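Local coordinates for NreA (Staphylococcus aureus subsp. aureus, PDB 6K2H), which probably senses nitrate through a GAF domain, binding the anion to modulate a nitrogen-regulatory signalling system in staphylococci, at residues Y25-A31 / V119-R125. The protein carries 1 engineered substitution. Residues are numbered along the deposited sequence; the frame is centred on the assembly and turned at random.
Sequences YDFAAIA and VLLFGQR
F27, A29 and A31 pair with G123, L121 and V119 as hydrogen-bonded antiparallel pairs, joining the first and last strands of the GAF-domain sheet; the strand order 2-1-5-4-3 makes them neighbours, and they run antiparallel. Each pair has bonds both ways, the straightest running from L121 N to A29 O (2.8 Å, 178° at the hydrogen). Between them, A28 and I30 face F122 and L120 as non-hydrogen-bonded pairs, and A28 CA approaches L121 O to 3.0 Å in a CA-H...O contact. Where the strand of F27 begins, a classic beta bulge sets two residues, D26 and F27, against the single G123, whose O accepts F27 N (3.0 Å).

Packing differs on the two faces. Helix 10-23 covers A28, I30 and L120; on the F27, A29 and L121 side, L121 CD2 meets the edge of the F27 ring in its plane, 4.0 Å from CE2. Beside the bulge, Y25 and F122 form an offset stack, ring planes 28° apart. The slip is large enough that F122 CB, rather than its ring, sits over the centre of the Y25 ring, 3.4 Å from the centroid and 4° off the normal: a CH-pi contact.

Polar side chains close the bulge end. R125 NH2, salt-bridged to E100, lies 3.5 Å from F27 CD1 in an oblique approach, and D26 OD1 pairs with R128. The Q124 chain, bent at chi2, folds its amide back beside Y25, where NE2 donates a hydrogen bond to P129 O and OE1 takes one from D26 N (3.0 Å), nearly in line with the amide C=O. D26 returns the grip through OD2, whose anti lone pair receives R125 N at 2.9 Å.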
ATOM      1  N   TYR A  25       0.130   3.325 -12.533  1.00 21.85           N
ATOM      2  CA  TYR A  25      -0.789   3.497 -11.385  1.00 20.86           C
ATOM      3  C   TYR A  25      -1.166   4.899 -11.093  1.00 21.85           C
ATOM      4  O   TYR A  25      -0.352   5.827 -11.155  1.00 24.44           O
ATOM      5  CB  TYR A  25      -0.261   2.759 -10.143  1.00 22.11           C
ATOM      6  CG  TYR A  25      -0.536   1.245 -10.190  1.00 21.44           C
ATOM      7  CD1 TYR A  25      -1.793   0.711  -9.846  1.00 21.03           C
ATOM      8  CD2 TYR A  25       0.411   0.378 -10.633  1.00 23.00           C
ATOM      9  CE1 TYR A  25      -2.028  -0.668  -9.886  1.00 21.05           C
ATOM     10  CE2 TYR A  25       0.204  -0.984 -10.690  1.00 23.23           C
ATOM     11  CZ  TYR A  25      -0.985  -1.518 -10.317  1.00 25.54           C
ATOM     12  OH  TYR A  25      -1.171  -2.863 -10.400  1.00 24.28           O
ATOM     13  N   ASP A  26      -2.403   5.065 -10.626  1.00 19.57           N
ATOM     14  CA  ASP A  26      -2.841   6.355 -10.215  1.00 19.54           C
ATOM     15  C   ASP A  26      -2.234   6.754  -8.853  1.00 23.52           C
ATOM     16  O   ASP A  26      -2.187   7.924  -8.515  1.00 21.33           O
ATOM     17  CB  ASP A  26      -4.351   6.408 -10.116  1.00 22.67           C
ATOM     18  CG  ASP A  26      -5.036   6.265 -11.495  1.00 24.14           C
ATOM     19  OD1 ASP A  26      -4.356   6.557 -12.532  1.00 24.01           O
ATOM     20  OD2 ASP A  26      -6.213   5.822 -11.535  1.00 22.13           O
ATOM     21  N   PHE A  27      -1.941   5.746  -8.040  1.00 20.45           N
ATOM     22  CA  PHE A  27      -1.496   5.982  -6.676  1.00 20.16           C
ATOM     23  C   PHE A  27      -0.500   4.915  -6.254  1.00 20.34           C
ATOM     24  O   PHE A  27      -0.599   3.710  -6.648  1.00 19.49           O
ATOM     25  CB  PHE A  27      -2.741   5.871  -5.746  1.00 19.14           C
ATOM     26  CG  PHE A  27      -2.434   6.056  -4.285  1.00 18.56           C
ATOM     27  CD1 PHE A  27      -2.099   7.303  -3.781  1.00 19.94           C
ATOM     28  CD2 PHE A  27      -2.451   5.003  -3.408  1.00 20.26           C
ATOM     29  CE1 PHE A  27      -1.798   7.506  -2.457  1.00 22.16           C
ATOM     30  CE2 PHE A  27      -2.137   5.206  -2.066  1.00 20.16           C
ATOM     31  CZ  PHE A  27      -1.801   6.454  -1.594  1.00 20.15           C
ATOM     32  N   ALA A  28       0.442   5.277  -5.408  1.00 17.22           N
ATOM     33  CA  ALA A  28       1.266   4.216  -4.731  1.00 19.58           C
ATOM     34  C   ALA A  28       1.624   4.682  -3.315  1.00 19.86           C
ATOM     35  O   ALA A  28       1.639   5.893  -3.058  1.00 20.74           O
ATOM     36  CB  ALA A  28       2.536   3.853  -5.558  1.00 20.89           C
ATOM     37  N   ALA A  29       1.930   3.762  -2.411  1.00 16.27           N
ATOM     38  CA  ALA A  29       2.241   4.129  -1.044  1.00 16.96           C
ATOM     39  C   ALA A  29       3.131   3.083  -0.446  1.00 20.73           C
ATOM     40  O   ALA A  29       3.062   1.894  -0.851  1.00 20.10           O
ATOM     41  CB  ALA A  29       0.983   4.309  -0.257  1.00 18.99           C
ATOM     42  N   ILE A  30       3.988   3.504   0.483  1.00 19.52           N
ATOM     43  CA  ILE A  30       4.787   2.522   1.253  1.00 20.44           C
ATOM     44  C   ILE A  30       4.476   2.670   2.737  1.00 20.01           C
ATOM     45  O   ILE A  30       4.565   3.758   3.274  1.00 19.77           O
ATOM     46  CB  ILE A  30       6.289   2.761   1.013  1.00 21.33           C
ATOM     47  CG1 ILE A  30       6.671   2.410  -0.435  1.00 25.57           C
ATOM     48  CG2 ILE A  30       7.120   1.884   1.982  1.00 25.09           C
ATOM     49  CD1 ILE A  30       8.017   2.954  -0.925  1.00 29.80           C
ATOM     50  N   ALA A  31       4.182   1.552   3.394  1.00 18.46           N
ATOM     51  CA  ALA A  31       3.906   1.505   4.832  1.00 19.06           C
ATOM     52  C   ALA A  31       5.075   0.810   5.552  1.00 21.84           C
ATOM     53  O   ALA A  31       5.632  -0.171   5.062  1.00 19.26           O
ATOM     54  CB  ALA A  31       2.602   0.776   5.093  1.00 20.34           C
ATOM     55  N   VAL A 119       5.212  -2.550   3.284  1.00 19.40           N
ATOM     56  CA  VAL A 119       4.209  -2.868   2.291  1.00 20.91           C
ATOM     57  C   VAL A 119       4.209  -1.830   1.215  1.00 22.86           C
ATOM     58  O   VAL A 119       4.134  -0.655   1.528  1.00 21.36           O
ATOM     59  CB  VAL A 119       2.803  -3.021   2.909  1.00 22.87           C
ATOM     60  CG1 VAL A 119       1.803  -3.413   1.833  1.00 22.05           C
ATOM     61  CG2 VAL A 119       2.830  -4.046   4.040  1.00 25.80           C
ATOM     62  N   LEU A 120       4.339  -2.269  -0.055  1.00 20.20           N
ATOM     63  CA  LEU A 120       4.173  -1.411  -1.214  1.00 18.73           C
ATOM     64  C   LEU A 120       2.774  -1.578  -1.808  1.00 21.54           C
ATOM     65  O   LEU A 120       2.353  -2.703  -2.203  1.00 20.45           O
ATOM     66  CB  LEU A 120       5.202  -1.739  -2.277  1.00 20.92           C
ATOM     67  CG  LEU A 120       5.153  -1.105  -3.608  1.00 20.00           C
ATOM     68  CD1 LEU A 120       5.319   0.397  -3.523  1.00 24.98           C
ATOM     69  CD2 LEU A 120       6.262  -1.688  -4.516  1.00 23.75           C
ATOM     70  N   LEU A 121       2.024  -0.503  -1.789  1.00 20.52           N
ATOM     71  CA  LEU A 121       0.619  -0.490  -2.263  1.00 19.81           C
ATOM     72  C   LEU A 121       0.549   0.256  -3.588  1.00 20.24           C
ATOM     73  O   LEU A 121       1.152   1.362  -3.711  1.00 20.53           O
ATOM     74  CB  LEU A 121      -0.265   0.152  -1.234  1.00 21.58           C
ATOM     75  CG  LEU A 121      -1.661   0.468  -1.780  1.00 25.07           C
ATOM     76  CD1 LEU A 121      -2.410  -0.761  -1.989  1.00 27.08           C
ATOM     77  CD2 LEU A 121      -2.408   1.416  -0.823  1.00 31.07           C
ATOM     78  N   PHE A 122      -0.021  -0.408  -4.612  1.00 17.94           N
ATOM     79  CA  PHE A 122      -0.349   0.234  -5.905  1.00 20.09           C
ATOM     80  C   PHE A 122      -1.860   0.355  -5.942  1.00 20.56           C
ATOM     81  O   PHE A 122      -2.605  -0.621  -5.662  1.00 19.92           O
ATOM     82  CB  PHE A 122       0.148  -0.625  -7.083  1.00 21.89           C
ATOM     83  CG  PHE A 122       1.650  -0.664  -7.208  1.00 21.53           C
ATOM     84  CD1 PHE A 122       2.301   0.439  -7.756  1.00 27.65           C
ATOM     85  CD2 PHE A 122       2.366  -1.788  -6.915  1.00 30.40           C
ATOM     86  CE1 PHE A 122       3.689   0.409  -7.921  1.00 26.52           C
ATOM     87  CE2 PHE A 122       3.748  -1.838  -7.100  1.00 29.37           C
ATOM     88  CZ  PHE A 122       4.400  -0.729  -7.608  1.00 29.06           C
ATOM     89  N   GLY A 123      -2.345   1.543  -6.260  1.00 18.95           N
ATOM     90  CA  GLY A 123      -3.787   1.770  -6.342  1.00 19.74           C
ATOM     91  C   GLY A 123      -4.291   2.436  -7.613  1.00 21.08           C
ATOM     92  O   GLY A 123      -3.595   3.281  -8.159  1.00 19.94           O
ATOM     93  N   GLN A 124      -5.447   2.017  -8.099  1.00 19.26           N
ATOM     94  CA  GLN A 124      -6.132   2.701  -9.201  1.00 19.00           C
ATOM     95  C   GLN A 124      -7.323   3.467  -8.698  1.00 18.55           C
ATOM     96  O   GLN A 124      -7.973   3.053  -7.700  1.00 19.34           O
ATOM     97  CB  GLN A 124      -6.600   1.724 -10.281  1.00 18.61           C
ATOM     98  CG  GLN A 124      -5.467   0.910 -10.910  1.00 19.10           C
ATOM     99  CD  GLN A 124      -4.568   1.693 -11.825  1.00 22.51           C
ATOM    100  OE1 GLN A 124      -4.127   2.805 -11.509  1.00 21.71           O
ATOM    101  NE2 GLN A 124      -4.282   1.126 -13.006  1.00 24.25           N
ATOM    102  N   ARG A 125      -7.671   4.516  -9.444  1.00 19.93           N
ATOM    103  CA  ARG A 125      -8.898   5.241  -9.232  1.00 20.66           C
ATOM    104  C   ARG A 125      -9.792   5.107 -10.454  1.00 20.41           C
ATOM    105  O   ARG A 125      -9.385   4.644 -11.502  1.00 21.25           O
ATOM    106  CB  ARG A 125      -8.587   6.732  -9.004  1.00 21.14           C
ATOM    107  CG  ARG A 125      -7.789   6.926  -7.709  1.00 20.06           C
ATOM    108  CD  ARG A 125      -7.829   8.375  -7.238  1.00 22.17           C
ATOM    109  NE  ARG A 125      -6.770   8.577  -6.255  1.00 20.83           N
ATOM    110  CZ  ARG A 125      -5.516   8.944  -6.532  1.00 21.73           C
ATOM    111  NH1 ARG A 125      -5.127   9.232  -7.780  1.00 20.90           N
ATOM    112  NH2 ARG A 125      -4.642   8.975  -5.544  1.00 21.75           N
TER